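Local coordinates for SusD-like protein BACOVA_02651 (Bacteroides ovatus, PDB 5E75), which binds polysaccharide at the cell surface and probably captures xyloglucan before its transport into the periplasm for degradation, at residues A[405-408]-A[409-413]; A[419-422]-A[423-426]; A[435-438]-A[439-442]. All blocks are in the same frame, centred on the assembly; numbering follows the deposited sequence.

The three contacts lie on successive helices of the SusD-family fold: contact 1 on 404-415, contact 2 on 421-431 and contact 3 on 433-441. Contact 2 is nearest the centre of the chain and the most fully buried, joining an aromatic-aliphatic cluster to a water-bridged polar group. Contact 1 is also largely buried, but its side chains are mostly charged and form salt bridges outward to other parts of the chain. Contact 3 is partly buried: aromatic and methionine packing inside, asparagines outside. Salt bridges join contact 1 to both others, Arg411 to Asp424 and Asp405 to Lys435, whereas contacts 2 and 3 meet through apolar side chains, Phe440 against Trp422 and Met425.

Contact 1 (A[405-408]-A[409-413]); sequences DDII and RERRV
Asp406 and Glu410 meet one turn apart in a run of four i to i+4 backbone hydrogen bonds, Glu410 N donating to Asp406 O at 3.0 Å. The same step recurs from Asp405 O to Arg409 N, from Ile407 O to Arg411 N and from Ile408 O to Arg412 N. The Arg411 N to Ile407 O bond measures 2.9 Å, with an N-H...O angle of 164°. A second donor reaches Asp406 O: a water gives one hydrogen to this carbonyl and the other to Glu410 OE1, each at 2.8 Å. Backbone and carboxylate are thus tied together on one side of the helix.

Apolar touching is modest. Ile407 and Arg411 run alongside each other, the CG2 branch of Ile407 lying 4.1 Å from Arg411 CD. Arg412 lays its aliphatic stem over the preceding turn, CG lying 3.3 Å from Ile408 O, before the chain bends at chi3 (67°). The segment is regular alpha-helix within the mostly helical body of a SusD-family protein, a family grouped with the TPR proteins; Ile407 faces helix 360-372 and Ile408 faces Trp428 of helix 421-431.

Charged ends fan outward to other parts of the chain. Glu410 is held by two arginines, OE1 by Arg391 and OE2 by Arg299, which is likely to keep the buried carboxylate ionised. Arg411 is bridged to Asp362 as well as to the acid of helix 421-431, while Arg412 pairs with Asp287. Asp406 OD2 turns back along the chain to accept from Thr403 N. Arg409 has an extended side chain, CG anti to the backbone N (chi1 -172°), and this straight arm carries NE to the carbonyl oxygen of Gln291.

Contact 2 (A[419-422]-A[423-426]); sequences YSNW and YDMV
Trp422 lays its indole beneath Val426, one turn further along helix 421-431, with Met425 at its rim. At its root CB lies beside the next backbone nitrogen, Tyr423 N, and chi1 of 175° sends CG away from the tryptophan's own N, bringing the ring alongside the following turn. From there CD1 has Val426 CG2 at 4.0 Å, and NE1 and CE2 come closer to the same methyl. CG2 sits over one face, displaced toward the rim, 3.3 Å from CE2: a tight CH-pi contact. On the benzo ring CZ2 still lies under that methyl, while CE3 turns to Met425, meeting CB at 3.8 Å. The sulfur stands at the ring edge, SD 5.2 Å from the centroid of the Trp422 six-membered ring, a Met-aromatic contact.

Tyr423 leaves by another side of the helix, against helix 40-46; its ring edge meets the carbonyl of Tyr419, whose O lies in the ring plane 3.4 Å from CE2. The hydroxyl continues to Tyr35.

The polar flank is built round one water. It accepts from Ser420 OG and donates to Asn421 OD1 and to Asp424 OD2, the last at 2.6 Å. Asn421 ND2 goes to Asp50, and Asp424 OD2 also takes a salt bridge from Arg411 of helix 404-415. Ser420, at the N-cap position, makes no side-chain capping bond.

Aromatic surface and bridged polar groups therefore occupy separate flanks of the helix start: contact with Val426 and Met425 probably restricts the indole's rotation, while the water, held by three side chains, helps satisfy the polar groups of this largely buried region.

Contact 3 (A[435-438]-A[439-442]); sequences KMLN and YFNN
Met436 and Phe440 form the dense half of this contact, along helix 433-441. The phenyl ring lies with one face over the carbonyl of its i-4 residue, Met436 O standing 3.1 Å from Phe440 CG. That same oxygen accepts Phe440 N at 2.8 Å, so ring and backbone both gather round it. Met436 is bent at chi2 (-48°) and chi3 (-61°), a hook that brings its methyl into the angle between two rings: CE is 3.9 Å from Phe440 CE1 and 4.0 Å from Tyr439 CG, lying over a face of the tyrosine. SD stands obliquely to that ring in a Met-aromatic contact. With Phe440 cut back to an alanine, Met436 CE would probably lose one of its two aromatic neighbours and a gap would open over Met436 O.

The other side is polar and looser. Asn442 ND2 reaches back to Asn438 O at 2.9 Å, approaching from above the carbonyl plane. The amides of these two exposed asparagines cross with their planes 50° apart.

Inward, Met436 and Leu437 pack on Phe429 of helix 421-431; Tyr439 lies against helix 404-415, its hydroxyl hydrogen-bonded to Arg412, and Leu437 and Phe440 share Ile493 of helix 490-493.

Contact 1 (A[405-408]-A[409-413])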
loop_
_atom_site.group_PDB
_atom_site.type_symbol
_atom_site.label_atom_id
_atom_site.label_comp_id
_atom_site.label_asym_id
_atom_site.label_seq_id
_atom_site.Cartn_x
_atom_site.Cartn_y
_atom_site.Cartn_z
ATOM N N ASP A 405 0.506 -20.138 -1.718
ATOM C CA ASP A 405 -0.005 -19.681 -3.003
ATOM C C ASP A 405 -1.414 -19.101 -2.893
ATOM O O ASP A 405 -1.743 -18.123 -3.573
ATOM C CB ASP A 405 0.017 -20.817 -4.029
ATOM C CG ASP A 405 1.416 -21.177 -4.472
ATOM O OD1 ASP A 405 2.329 -20.327 -4.398
ATOM O OD2 ASP A 405 1.598 -22.337 -4.911
ATOM N N ASP A 406 -2.241 -19.670 -2.031
ATOM C CA ASP A 406 -3.581 -19.139 -1.808
ATOM C C ASP A 406 -3.499 -17.767 -1.151
ATOM O O ASP A 406 -4.280 -16.877 -1.474
ATOM C CB ASP A 406 -4.410 -20.063 -0.910
ATOM C CG ASP A 406 -4.733 -21.381 -1.559
ATOM O OD1 ASP A 406 -5.235 -21.382 -2.703
ATOM O OD2 ASP A 406 -4.486 -22.418 -0.912
ATOM N N ILE A 407 -2.549 -17.597 -0.238
ATOM C CA ILE A 407 -2.383 -16.324 0.457
ATOM C C ILE A 407 -1.879 -15.239 -0.486
ATOM O O ILE A 407 -2.371 -14.101 -0.444
ATOM C CB ILE A 407 -1.462 -16.476 1.676
ATOM C CG1 ILE A 407 -2.168 -17.384 2.683
ATOM C CG2 ILE A 407 -1.133 -15.121 2.289
ATOM C CD1 ILE A 407 -1.363 -17.774 3.892
ATOM N N ILE A 408 -0.939 -15.579 -1.356
ATOM C CA ILE A 408 -0.424 -14.618 -2.325
ATOM C C ILE A 408 -1.571 -14.113 -3.205
ATOM O O ILE A 408 -1.717 -12.911 -3.427
ATOM C CB ILE A 408 0.721 -15.204 -3.186
ATOM C CG1 ILE A 408 1.948 -15.457 -2.304
ATOM C CG2 ILE A 408 1.058 -14.272 -4.357
ATOM C CD1 ILE A 408 3.030 -16.325 -2.979
ATOM N N ARG A 409 -2.396 -15.025 -3.717
ATOM C CA ARG A 409 -3.475 -14.636 -4.605
ATOM C C ARG A 409 -4.490 -13.798 -3.860
ATOM O O ARG A 409 -4.959 -12.795 -4.376
ATOM C CB ARG A 409 -4.152 -15.878 -5.203
ATOM C CG ARG A 409 -5.174 -15.580 -6.291
ATOM C CD ARG A 409 -5.729 -16.861 -6.882
ATOM N NE ARG A 409 -6.512 -16.567 -8.067
ATOM C CZ ARG A 409 -6.990 -17.463 -8.920
ATOM N NH1 ARG A 409 -6.782 -18.751 -8.728
ATOM N NH2 ARG A 409 -7.667 -17.053 -9.976
ATOM N N GLU A 410 -4.821 -14.212 -2.645
ATOM C CA GLU A 410 -5.838 -13.541 -1.859
ATOM C C GLU A 410 -5.410 -12.117 -1.528
ATOM O O GLU A 410 -6.217 -11.185 -1.610
ATOM C CB GLU A 410 -6.172 -14.312 -0.572
ATOM C CG GLU A 410 -7.544 -13.942 0.006
ATOM C CD GLU A 410 -8.692 -14.311 -0.916
ATOM O OE1 GLU A 410 -8.536 -15.267 -1.723
ATOM O OE2 GLU A 410 -9.748 -13.655 -0.828
ATOM N N ARG A 411 -4.139 -11.930 -1.166
ATOM C CA ARG A 411 -3.660 -10.589 -0.879
ATOM C C ARG A 411 -3.680 -9.716 -2.130
ATOM O O ARG A 411 -4.080 -8.550 -2.064
ATOM C CB ARG A 411 -2.266 -10.625 -0.253
ATOM C CG ARG A 411 -2.263 -11.158 1.166
ATOM C CD ARG A 411 -0.884 -11.056 1.804
ATOM N NE ARG A 411 -0.546 -9.671 2.077
ATOM C CZ ARG A 411 -0.867 -9.006 3.183
ATOM N NH1 ARG A 411 -1.449 -9.594 4.211
ATOM N NH2 ARG A 411 -0.543 -7.722 3.299
ATOM N N ARG A 412 -3.254 -10.239 -3.271
ATOM C CA ARG A 412 -3.267 -9.435 -4.489
ATOM C C ARG A 412 -4.659 -8.899 -4.785
ATOM O O ARG A 412 -4.809 -7.707 -5.099
ATOM C CB ARG A 412 -2.720 -10.221 -5.688
ATOM C CG ARG A 412 -1.221 -10.457 -5.634
ATOM C CD ARG A 412 -0.658 -11.083 -6.900
ATOM N NE ARG A 412 -0.757 -10.152 -8.023
ATOM C CZ ARG A 412 -0.583 -10.473 -9.306
ATOM N NH1 ARG A 412 -0.292 -11.719 -9.682
ATOM N NH2 ARG A 412 -0.732 -9.535 -10.233
ATOM N N VAL A 413 -5.682 -9.760 -4.705
ATOM C CA VAL A 413 -7.032 -9.340 -5.028
ATOM C C VAL A 413 -7.676 -8.494 -3.926
ATOM O O VAL A 413 -8.480 -7.621 -4.222
ATOM C CB VAL A 413 -7.985 -10.517 -5.438
ATOM C CG1 VAL A 413 -7.496 -11.239 -6.684
ATOM C CG2 VAL A 413 -8.163 -11.511 -4.349
HETATM O O HOH W 1 -6.888 -17.432 -2.258
#

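Contact 2 (A[419-422]-A[423-426])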
loop_
_atom_site.group_PDB
_atom_site.type_symbol
_atom_site.label_atom_id
_atom_site.label_comp_id
_atom_site.label_asym_id
_atom_site.label_seq_id
_atom_site.Cartn_x
_atom_site.Cartn_y
_atom_site.Cartn_z
ATOM N N TYR A 419 -1.576 0.207 -3.439
ATOM C CA TYR A 419 -0.164 0.589 -3.340
ATOM C C TYR A 419 0.559 -0.177 -2.247
ATOM O O TYR A 419 1.460 0.358 -1.609
ATOM C CB TYR A 419 -0.031 2.110 -3.164
ATOM C CG TYR A 419 -1.150 2.912 -3.835
ATOM C CD1 TYR A 419 -1.415 2.826 -5.195
ATOM C CD2 TYR A 419 -1.951 3.748 -3.067
ATOM C CE1 TYR A 419 -2.482 3.574 -5.770
ATOM C CE2 TYR A 419 -2.986 4.480 -3.622
ATOM C CZ TYR A 419 -3.247 4.373 -4.956
ATOM O OH TYR A 419 -4.295 5.143 -5.443
ATOM N N SER A 420 0.170 -1.438 -2.064
ATOM C CA SER A 420 0.736 -2.287 -1.031
ATOM C C SER A 420 1.309 -3.608 -1.552
ATOM O O SER A 420 2.176 -4.192 -0.918
ATOM C CB SER A 420 -0.335 -2.595 0.016
ATOM O OG SER A 420 -1.468 -3.186 -0.589
ATOM N N ASN A 421 0.824 -4.099 -2.678
ATOM C CA ASN A 421 1.208 -5.427 -3.117
ATOM C C ASN A 421 2.700 -5.565 -3.361
ATOM O O ASN A 421 3.253 -6.619 -3.089
ATOM C CB ASN A 421 0.411 -5.866 -4.354
ATOM C CG ASN A 421 -1.024 -6.253 -4.037
ATOM O OD1 ASN A 421 -1.355 -6.636 -2.910
ATOM N ND2 ASN A 421 -1.872 -6.171 -5.042
ATOM N N TRP A 422 3.373 -4.529 -3.852
ATOM C CA TRP A 422 4.800 -4.685 -4.137
ATOM C C TRP A 422 5.590 -4.952 -2.859
ATOM O O TRP A 422 6.502 -5.772 -2.838
ATOM C CB TRP A 422 5.399 -3.494 -4.880
ATOM C CG TRP A 422 6.894 -3.672 -5.042
ATOM C CD1 TRP A 422 7.879 -2.853 -4.571
ATOM C CD2 TRP A 422 7.559 -4.763 -5.701
ATOM N NE1 TRP A 422 9.123 -3.361 -4.893
ATOM C CE2 TRP A 422 8.947 -4.534 -5.587
ATOM C CE3 TRP A 422 7.120 -5.909 -6.369
ATOM C CZ2 TRP A 422 9.883 -5.417 -6.106
ATOM C CZ3 TRP A 422 8.047 -6.780 -6.878
ATOM C CH2 TRP A 422 9.415 -6.523 -6.765
ATOM N N TYR A 423 5.259 -4.232 -1.791
ATOM C CA TYR A 423 5.989 -4.396 -0.537
ATOM C C TYR A 423 5.859 -5.819 -0.020
ATOM O O TYR A 423 6.824 -6.383 0.503
ATOM C CB TYR A 423 5.491 -3.383 0.509
ATOM C CG TYR A 423 5.655 -1.937 0.072
ATOM C CD1 TYR A 423 6.905 -1.365 0.072
ATOM C CD2 TYR A 423 4.567 -1.134 -0.271
ATOM C CE1 TYR A 423 7.091 -0.048 -0.292
ATOM C CE2 TYR A 423 4.749 0.179 -0.689
ATOM C CZ TYR A 423 6.020 0.704 -0.680
ATOM O OH TYR A 423 6.298 2.014 -1.027
ATOM N N ASP A 424 4.676 -6.406 -0.166
ATOM C CA ASP A 424 4.467 -7.793 0.220
ATOM C C ASP A 424 5.295 -8.736 -0.661
ATOM O O ASP A 424 5.835 -9.723 -0.167
ATOM C CB ASP A 424 2.998 -8.181 0.119
ATOM C CG ASP A 424 2.134 -7.465 1.101
ATOM O OD1 ASP A 424 2.666 -6.944 2.085
ATOM O OD2 ASP A 424 0.902 -7.477 0.878
ATOM N N MET A 425 5.400 -8.442 -1.952
ATOM C CA MET A 425 6.196 -9.268 -2.855
ATOM C C MET A 425 7.688 -9.215 -2.507
ATOM O O MET A 425 8.371 -10.231 -2.627
ATOM C CB MET A 425 5.962 -8.890 -4.315
ATOM C CG MET A 425 4.616 -9.322 -4.811
ATOM S SD MET A 425 4.291 -8.734 -6.466
ATOM C CE MET A 425 2.681 -9.481 -6.761
ATOM N N VAL A 426 8.199 -8.061 -2.075
ATOM C CA VAL A 426 9.596 -7.986 -1.648
ATOM C C VAL A 426 9.823 -8.841 -0.400
ATOM O O VAL A 426 10.826 -9.566 -0.310
ATOM C CB VAL A 426 10.053 -6.525 -1.415
ATOM C CG1 VAL A 426 11.467 -6.484 -0.882
ATOM C CG2 VAL A 426 9.942 -5.739 -2.723
HETATM O O HOH W 2 -0.897 -5.986 -0.215
#

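Contact 3 (A[435-438]-A[439-442])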
loop_
_atom_site.group_PDB
_atom_site.type_symbol
_atom_site.label_atom_id
_atom_site.label_comp_id
_atom_site.label_asym_id
_atom_site.label_seq_id
_atom_site.Cartn_x
_atom_site.Cartn_y
_atom_site.Cartn_z
ATOM N N LYS A 435 11.500 -19.022 -5.692
ATOM C CA LYS A 435 10.075 -19.072 -5.996
ATOM C C LYS A 435 9.597 -17.726 -6.543
ATOM O O LYS A 435 8.868 -17.659 -7.535
ATOM C CB LYS A 435 9.266 -19.411 -4.743
ATOM C CG LYS A 435 7.747 -19.347 -4.927
ATOM C CD LYS A 435 7.006 -19.466 -3.600
ATOM C CE LYS A 435 5.494 -19.453 -3.790
ATOM N NZ LYS A 435 5.046 -20.652 -4.554
ATOM N N MET A 436 9.941 -16.644 -5.863
ATOM C CA MET A 436 9.405 -15.356 -6.279
ATOM C C MET A 436 10.004 -14.811 -7.572
ATOM O O MET A 436 9.312 -14.149 -8.324
ATOM C CB MET A 436 9.524 -14.328 -5.152
ATOM C CG MET A 436 8.701 -14.683 -3.922
ATOM S SD MET A 436 6.990 -15.161 -4.245
ATOM C CE MET A 436 6.339 -13.691 -5.015
ATOM N N LEU A 437 11.272 -15.085 -7.859
ATOM C CA LEU A 437 11.816 -14.690 -9.149
ATOM C C LEU A 437 11.073 -15.426 -10.268
ATOM O O LEU A 437 10.757 -14.844 -11.306
ATOM C CB LEU A 437 13.315 -14.967 -9.218
ATOM C CG LEU A 437 14.177 -14.040 -8.349
ATOM C CD1 LEU A 437 15.623 -14.536 -8.358
ATOM C CD2 LEU A 437 14.091 -12.590 -8.787
ATOM N N ASN A 438 10.781 -16.706 -10.064
ATOM C CA ASN A 438 10.009 -17.452 -11.060
ATOM C C ASN A 438 8.612 -16.857 -11.202
ATOM O O ASN A 438 8.105 -16.680 -12.310
ATOM C CB ASN A 438 9.928 -18.923 -10.663
ATOM C CG ASN A 438 9.091 -19.735 -11.622
ATOM O OD1 ASN A 438 7.931 -20.041 -11.348
ATOM N ND2 ASN A 438 9.669 -20.066 -12.765
ATOM N N TYR A 439 8.010 -16.501 -10.066
ATOM C CA TYR A 439 6.707 -15.840 -10.062
ATOM C C TYR A 439 6.768 -14.542 -10.894
ATOM O O TYR A 439 5.965 -14.330 -11.794
ATOM C CB TYR A 439 6.284 -15.548 -8.612
ATOM C CG TYR A 439 4.863 -15.039 -8.440
ATOM C CD1 TYR A 439 4.523 -13.729 -8.775
ATOM C CD2 TYR A 439 3.872 -15.857 -7.919
ATOM C CE1 TYR A 439 3.229 -13.267 -8.633
ATOM C CE2 TYR A 439 2.576 -15.393 -7.757
ATOM C CZ TYR A 439 2.266 -14.099 -8.113
ATOM O OH TYR A 439 0.991 -13.629 -7.959
ATOM N N PHE A 440 7.729 -13.667 -10.606
ATOM C CA PHE A 440 7.796 -12.373 -11.303
ATOM C C PHE A 440 7.984 -12.548 -12.813
ATOM O O PHE A 440 7.396 -11.807 -13.603
ATOM C CB PHE A 440 8.932 -11.501 -10.749
ATOM C CG PHE A 440 8.837 -11.196 -9.281
ATOM C CD1 PHE A 440 7.625 -11.067 -8.634
ATOM C CD2 PHE A 440 9.993 -11.044 -8.551
ATOM C CE1 PHE A 440 7.579 -10.795 -7.272
ATOM C CE2 PHE A 440 9.952 -10.770 -7.205
ATOM C CZ PHE A 440 8.754 -10.665 -6.565
ATOM N N ASN A 441 8.802 -13.522 -13.199
ATOM C CA ASN A 441 9.052 -13.804 -14.607
ATOM C C ASN A 441 7.885 -14.468 -15.307
ATOM O O ASN A 441 7.891 -14.568 -16.531
ATOM C CB ASN A 441 10.306 -14.668 -14.749
ATOM C CG ASN A 441 11.583 -13.858 -14.599
ATOM O OD1 ASN A 441 11.788 -12.885 -15.309
ATOM N ND2 ASN A 441 12.426 -14.238 -13.650
ATOM N N ASN A 442 6.899 -14.914 -14.553
ATOM C CA ASN A 442 5.705 -15.510 -15.122
ATOM C C ASN A 442 4.470 -14.638 -15.034
ATOM O O ASN A 442 3.367 -15.106 -15.278
ATOM C CB ASN A 442 5.467 -16.888 -14.500
ATOM C CG ASN A 442 6.309 -17.961 -15.167
ATOM O OD1 ASN A 442 5.978 -18.424 -16.258
ATOM N ND2 ASN A 442 7.424 -18.317 -14.551
#